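Local coordinates for protein probable benzoylformate decarboxylase (Rhodococcus jostii, PDB 7ORX) that binds thiamine diphosphate and belongs to the thiamine diphosphate-dependent enzyme family, its three-domain chain assembling as four copies, at residues 291-305 with 312-324. Numbering follows the deposited sequence.
Sequences YLPGGARLIHVTDDG and PIGEAYVAPVGST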
loop_
_atom_site.group_PDB
_atom_site.type_symbol
_atom_site.label_atom_id
_atom_site.label_comp_id
_atom_site.label_asym_id
_atom_site.label_seq_id
_atom_site.Cartn_x
_atom_site.Cartn_y
_atom_site.Cartn_z
ATOM N N TYR C 291 -14.880 -19.113 24.105
ATOM C CA TYR C 291 -14.187 -17.849 24.493
ATOM C C TYR C 291 -14.454 -17.548 25.965
ATOM O O TYR C 291 -13.499 -17.195 26.711
ATOM C CB TYR C 291 -14.611 -16.658 23.632
ATOM C CG TYR C 291 -14.147 -16.734 22.203
ATOM C CD1 TYR C 291 -12.800 -16.650 21.891
ATOM C CD2 TYR C 291 -15.044 -16.902 21.162
ATOM C CE1 TYR C 291 -12.358 -16.767 20.582
ATOM C CE2 TYR C 291 -14.621 -16.997 19.847
ATOM C CZ TYR C 291 -13.270 -16.945 19.566
ATOM O OH TYR C 291 -12.789 -17.039 18.305
ATOM N N LEU C 292 -15.714 -17.701 26.369
ATOM C CA LEU C 292 -16.142 -17.469 27.768
ATOM C C LEU C 292 -16.618 -18.770 28.394
ATOM O O LEU C 292 -17.126 -19.651 27.703
ATOM C CB LEU C 292 -17.284 -16.461 27.779
ATOM C CG LEU C 292 -16.985 -15.121 27.118
ATOM C CD1 LEU C 292 -18.190 -14.228 27.215
ATOM C CD2 LEU C 292 -15.795 -14.442 27.766
ATOM N N PRO C 293 -16.523 -18.874 29.735
ATOM C CA PRO C 293 -17.224 -19.914 30.478
ATOM C C PRO C 293 -18.753 -19.720 30.394
ATOM O O PRO C 293 -19.196 -18.598 30.182
ATOM C CB PRO C 293 -16.689 -19.805 31.928
ATOM C CG PRO C 293 -15.977 -18.487 32.019
ATOM C CD PRO C 293 -15.805 -17.944 30.611
ATOM N N GLY C 294 -19.515 -20.810 30.548
ATOM C CA GLY C 294 -20.979 -20.790 30.727
ATOM C C GLY C 294 -21.424 -19.745 31.739
ATOM O O GLY C 294 -20.739 -19.560 32.745
ATOM N N GLY C 295 -22.524 -19.052 31.451
ATOM C CA GLY C 295 -23.199 -18.116 32.368
ATOM C C GLY C 295 -22.412 -16.840 32.616
ATOM O O GLY C 295 -22.709 -16.206 33.643
ATOM N N ALA C 296 -21.482 -16.459 31.728
ATOM C CA ALA C 296 -20.544 -15.320 31.914
ATOM C C ALA C 296 -20.779 -14.259 30.837
ATOM O O ALA C 296 -20.992 -14.621 29.668
ATOM C CB ALA C 296 -19.116 -15.815 31.884
ATOM N N ARG C 297 -20.750 -12.998 31.253
ATOM C CA ARG C 297 -20.801 -11.809 30.349
ATOM C C ARG C 297 -19.507 -11.026 30.577
ATOM O O ARG C 297 -19.038 -10.961 31.720
ATOM C CB ARG C 297 -22.063 -10.954 30.555
ATOM C CG ARG C 297 -22.349 -10.570 32.005
ATOM C CD ARG C 297 -23.491 -9.570 32.185
ATOM N NE ARG C 297 -23.427 -8.477 31.198
ATOM C CZ ARG C 297 -23.975 -7.268 31.315
ATOM N NH1 ARG C 297 -24.702 -6.967 32.376
ATOM N NH2 ARG C 297 -23.847 -6.400 30.328
ATOM N N LEU C 298 -18.939 -10.517 29.494
ATOM C CA LEU C 298 -17.627 -9.848 29.485
ATOM C C LEU C 298 -17.878 -8.378 29.180
ATOM O O LEU C 298 -18.531 -8.133 28.153
ATOM C CB LEU C 298 -16.748 -10.535 28.436
ATOM C CG LEU C 298 -15.284 -10.093 28.424
ATOM C CD1 LEU C 298 -14.316 -11.251 28.171
ATOM C CD2 LEU C 298 -15.073 -9.010 27.393
ATOM N N ILE C 299 -17.481 -7.489 30.094
ATOM C CA ILE C 299 -17.358 -6.020 29.898
ATOM C C ILE C 299 -15.912 -5.727 29.567
ATOM O O ILE C 299 -15.038 -6.258 30.229
ATOM C CB ILE C 299 -17.777 -5.182 31.122
ATOM C CG1 ILE C 299 -19.148 -5.549 31.668
ATOM C CG2 ILE C 299 -17.787 -3.730 30.734
ATOM C CD1 ILE C 299 -20.194 -5.670 30.598
ATOM N N HIS C 300 -15.674 -4.828 28.633
ATOM C CA HIS C 300 -14.343 -4.618 28.034
ATOM C C HIS C 300 -14.085 -3.128 27.945
ATOM O O HIS C 300 -14.867 -2.466 27.281
ATOM C CB HIS C 300 -14.354 -5.308 26.688
ATOM C CG HIS C 300 -13.071 -5.183 25.988
ATOM N ND1 HIS C 300 -12.996 -5.297 24.621
ATOM C CD2 HIS C 300 -11.831 -4.946 26.458
ATOM C CE1 HIS C 300 -11.740 -5.121 24.254
ATOM N NE2 HIS C 300 -10.994 -4.935 25.379
ATOM N N VAL C 301 -13.071 -2.608 28.615
ATOM C CA VAL C 301 -12.783 -1.147 28.651
ATOM C C VAL C 301 -11.410 -0.892 28.021
ATOM O O VAL C 301 -10.458 -1.422 28.540
ATOM C CB VAL C 301 -12.869 -0.584 30.079
ATOM C CG1 VAL C 301 -12.562 0.906 30.081
ATOM C CG2 VAL C 301 -14.226 -0.869 30.688
ATOM N N THR C 302 -11.305 -0.047 26.985
ATOM C CA THR C 302 -10.031 0.116 26.243
ATOM C C THR C 302 -9.956 1.519 25.628
ATOM O O THR C 302 -10.979 2.026 25.171
ATOM C CB THR C 302 -9.862 -1.052 25.258
ATOM O OG1 THR C 302 -8.799 -0.800 24.349
ATOM C CG2 THR C 302 -11.070 -1.278 24.392
ATOM N N ASP C 303 -8.767 2.120 25.651
ATOM C CA ASP C 303 -8.408 3.319 24.868
ATOM C C ASP C 303 -8.472 2.997 23.378
ATOM O O ASP C 303 -8.692 3.930 22.612
ATOM C CB ASP C 303 -7.033 3.915 25.228
ATOM C CG ASP C 303 -5.967 3.065 25.971
ATOM O OD1 ASP C 303 -5.336 2.102 25.365
ATOM O OD2 ASP C 303 -5.680 3.417 27.149
ATOM N N ASP C 304 -8.286 1.738 22.967
ATOM C CA ASP C 304 -8.060 1.354 21.541
ATOM C C ASP C 304 -9.393 0.938 20.893
ATOM O O ASP C 304 -9.887 -0.185 21.204
ATOM C CB ASP C 304 -6.981 0.275 21.390
ATOM C CG ASP C 304 -6.394 0.111 19.977
ATOM O OD1 ASP C 304 -7.042 0.558 18.960
ATOM O OD2 ASP C 304 -5.269 -0.482 19.862
ATOM N N GLY C 305 -9.934 1.765 19.988
ATOM C CA GLY C 305 -11.137 1.387 19.245
ATOM C C GLY C 305 -10.923 0.144 18.407
ATOM O O GLY C 305 -11.860 -0.641 18.273
ATOM N N PRO C 312 -13.893 -10.881 19.384
ATOM C CA PRO C 312 -14.936 -11.807 18.961
ATOM C C PRO C 312 -16.073 -11.988 19.967
ATOM O O PRO C 312 -17.058 -12.576 19.581
ATOM C CB PRO C 312 -14.135 -13.115 18.799
ATOM C CG PRO C 312 -13.095 -13.043 19.900
ATOM C CD PRO C 312 -12.698 -11.590 19.892
ATOM N N ILE C 313 -15.929 -11.539 21.211
ATOM C CA ILE C 313 -17.109 -11.448 22.136
ATOM C C ILE C 313 -16.976 -10.187 22.977
ATOM O O ILE C 313 -15.873 -9.567 22.955
ATOM C CB ILE C 313 -17.270 -12.691 23.050
ATOM C CG1 ILE C 313 -15.930 -13.191 23.545
ATOM C CG2 ILE C 313 -18.014 -13.832 22.386
ATOM C CD1 ILE C 313 -15.202 -12.203 24.388
ATOM N N GLY C 314 -18.063 -9.847 23.673
ATOM C CA GLY C 314 -18.078 -8.873 24.793
ATOM C C GLY C 314 -18.803 -7.582 24.472
ATOM O O GLY C 314 -18.962 -7.250 23.281
ATOM N N GLU C 315 -19.226 -6.873 25.517
ATOM C CA GLU C 315 -19.738 -5.480 25.492
ATOM C C GLU C 315 -18.563 -4.534 25.783
ATOM O O GLU C 315 -18.171 -4.448 26.945
ATOM C CB GLU C 315 -20.863 -5.370 26.522
ATOM C CG GLU C 315 -21.278 -3.934 26.840
ATOM C CD GLU C 315 -22.613 -3.750 27.533
ATOM O OE1 GLU C 315 -22.765 -4.219 28.686
ATOM O OE2 GLU C 315 -23.489 -3.118 26.917
ATOM N N ALA C 316 -18.037 -3.821 24.781
ATOM C CA ALA C 316 -16.872 -2.915 24.936
ATOM C C ALA C 316 -17.323 -1.461 25.179
ATOM O O ALA C 316 -18.360 -1.062 24.661
ATOM C CB ALA C 316 -15.978 -2.997 23.722
ATOM N N TYR C 317 -16.502 -0.713 25.930
ATOM C CA TYR C 317 -16.543 0.753 26.168
ATOM C C TYR C 317 -15.202 1.315 25.699
ATOM O O TYR C 317 -14.173 0.909 26.279
ATOM C CB TYR C 317 -16.780 1.070 27.647
ATOM C CG TYR C 317 -18.147 0.677 28.137
ATOM C CD1 TYR C 317 -18.457 -0.636 28.456
ATOM C CD2 TYR C 317 -19.143 1.614 28.261
ATOM C CE1 TYR C 317 -19.724 -0.995 28.896
ATOM C CE2 TYR C 317 -20.420 1.277 28.671
ATOM C CZ TYR C 317 -20.716 -0.034 29.016
ATOM O OH TYR C 317 -21.975 -0.374 29.463
ATOM N N VAL C 318 -15.194 2.214 24.705
ATOM C CA VAL C 318 -13.919 2.841 24.267
ATOM C C VAL C 318 -13.797 4.105 25.089
ATOM O O VAL C 318 -14.595 4.966 24.879
ATOM C CB VAL C 318 -13.854 3.111 22.756
ATOM C CG1 VAL C 318 -12.472 3.606 22.320
ATOM C CG2 VAL C 318 -14.214 1.843 21.990
ATOM N N ALA C 319 -12.885 4.125 26.057
ATOM C CA ALA C 319 -12.737 5.228 27.027
ATOM C C ALA C 319 -11.348 5.182 27.630
ATOM O O ALA C 319 -10.675 4.158 27.552
ATOM C CB ALA C 319 -13.802 5.125 28.087
ATOM N N PRO C 320 -10.876 6.284 28.249
ATOM C CA PRO C 320 -9.573 6.308 28.896
ATOM C C PRO C 320 -9.542 5.393 30.118
ATOM O O PRO C 320 -10.434 5.486 30.941
ATOM C CB PRO C 320 -9.421 7.782 29.258
ATOM C CG PRO C 320 -10.268 8.432 28.249
ATOM C CD PRO C 320 -11.522 7.587 28.321
ATOM N N VAL C 321 -8.540 4.536 30.177
ATOM C CA VAL C 321 -8.437 3.455 31.210
ATOM C C VAL C 321 -8.210 4.099 32.578
ATOM O O VAL C 321 -8.908 3.725 33.522
ATOM C CB VAL C 321 -7.301 2.477 30.834
ATOM C CG1 VAL C 321 -6.942 1.538 31.940
ATOM C CG2 VAL C 321 -7.630 1.711 29.564
ATOM N N GLY C 322 -7.263 5.042 32.632
ATOM C CA GLY C 322 -6.953 5.863 33.811
ATOM C C GLY C 322 -8.228 6.351 34.473
ATOM O O GLY C 322 -8.580 5.840 35.551
ATOM N N SER C 323 -8.906 7.293 33.829
ATOM C CA SER C 323 -10.119 7.954 34.374
ATOM C C SER C 323 -11.143 6.899 34.773
ATOM O O SER C 323 -11.666 7.007 35.887
ATOM C CB SER C 323 -10.770 8.912 33.397
ATOM O OG SER C 323 -9.798 9.655 32.675
ATOM N N THR C 324 -11.472 5.977 33.869
ATOM C CA THR C 324 -12.586 5.022 34.056
ATOM C C THR C 324 -12.377 4.330 35.406
ATOM O O THR C 324 -13.259 4.426 36.285
ATOM C CB THR C 324 -12.655 4.038 32.881
ATOM O OG1 THR C 324 -12.815 4.814 31.691
ATOM C CG2 THR C 324 -13.782 3.039 33.024
HETATM O O HOH W 1 -15.258 -6.657 23.873
#
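Pro312 lies over one face of the Tyr291 ring in a CH-pi contact, its CG 4.0 Å from the ring centroid, while the phenol OH bonds to Gln109 of a third subunit. Thr302 CG2 covers one face of the His300 imidazole near its rim, and Ala316 CB approaches that ring obliquely. A water joins His300 ND1 to Ile313 O, and NE2 bonds to Ala278 O, so both ring nitrogens are held. At the Tyr317 ring, His300 O lies at the edge, near the ring plane, Ile299 CG2 packs obliquely against CE1 at 3.8 Å, on the same face of the sheet, and His183 of a second subunit meets the ring edge-to-face. The Arg297 guanidinium meets Glu315 at its edge: NH2 forms a salt bridge with OE1 at 2.9 Å, the two planes 41° apart. With CG anti to the backbone N (chi1 167°), the extended Glu315 chain runs alongside Ile299, and its other oxygen, OE2, bonds to His183 of the second subunit. Near the loops, Ile313 CD1 sits 4.0 Å from Leu298 CD1 and also touches Leu292 CD2.

Four backbone hydrogen bonds link the strands, among them Tyr317 N to His300 O at 2.8 Å, and a fifth, Ala319 N to Thr302 O, follows just past the end of 315-318. At the end of strand 297-302, Thr302 OG1 accepts from Asp304 N, an ST turn leading into helix 305-310. Strands 297-302 and 315-318 thus run parallel as the ends of a beta-alpha-beta unit, in the six-stranded parallel sheet of the Rossmann-like central domain, and 315-318 pairs with a strand of the second subunit, continuing the sheet across the interface.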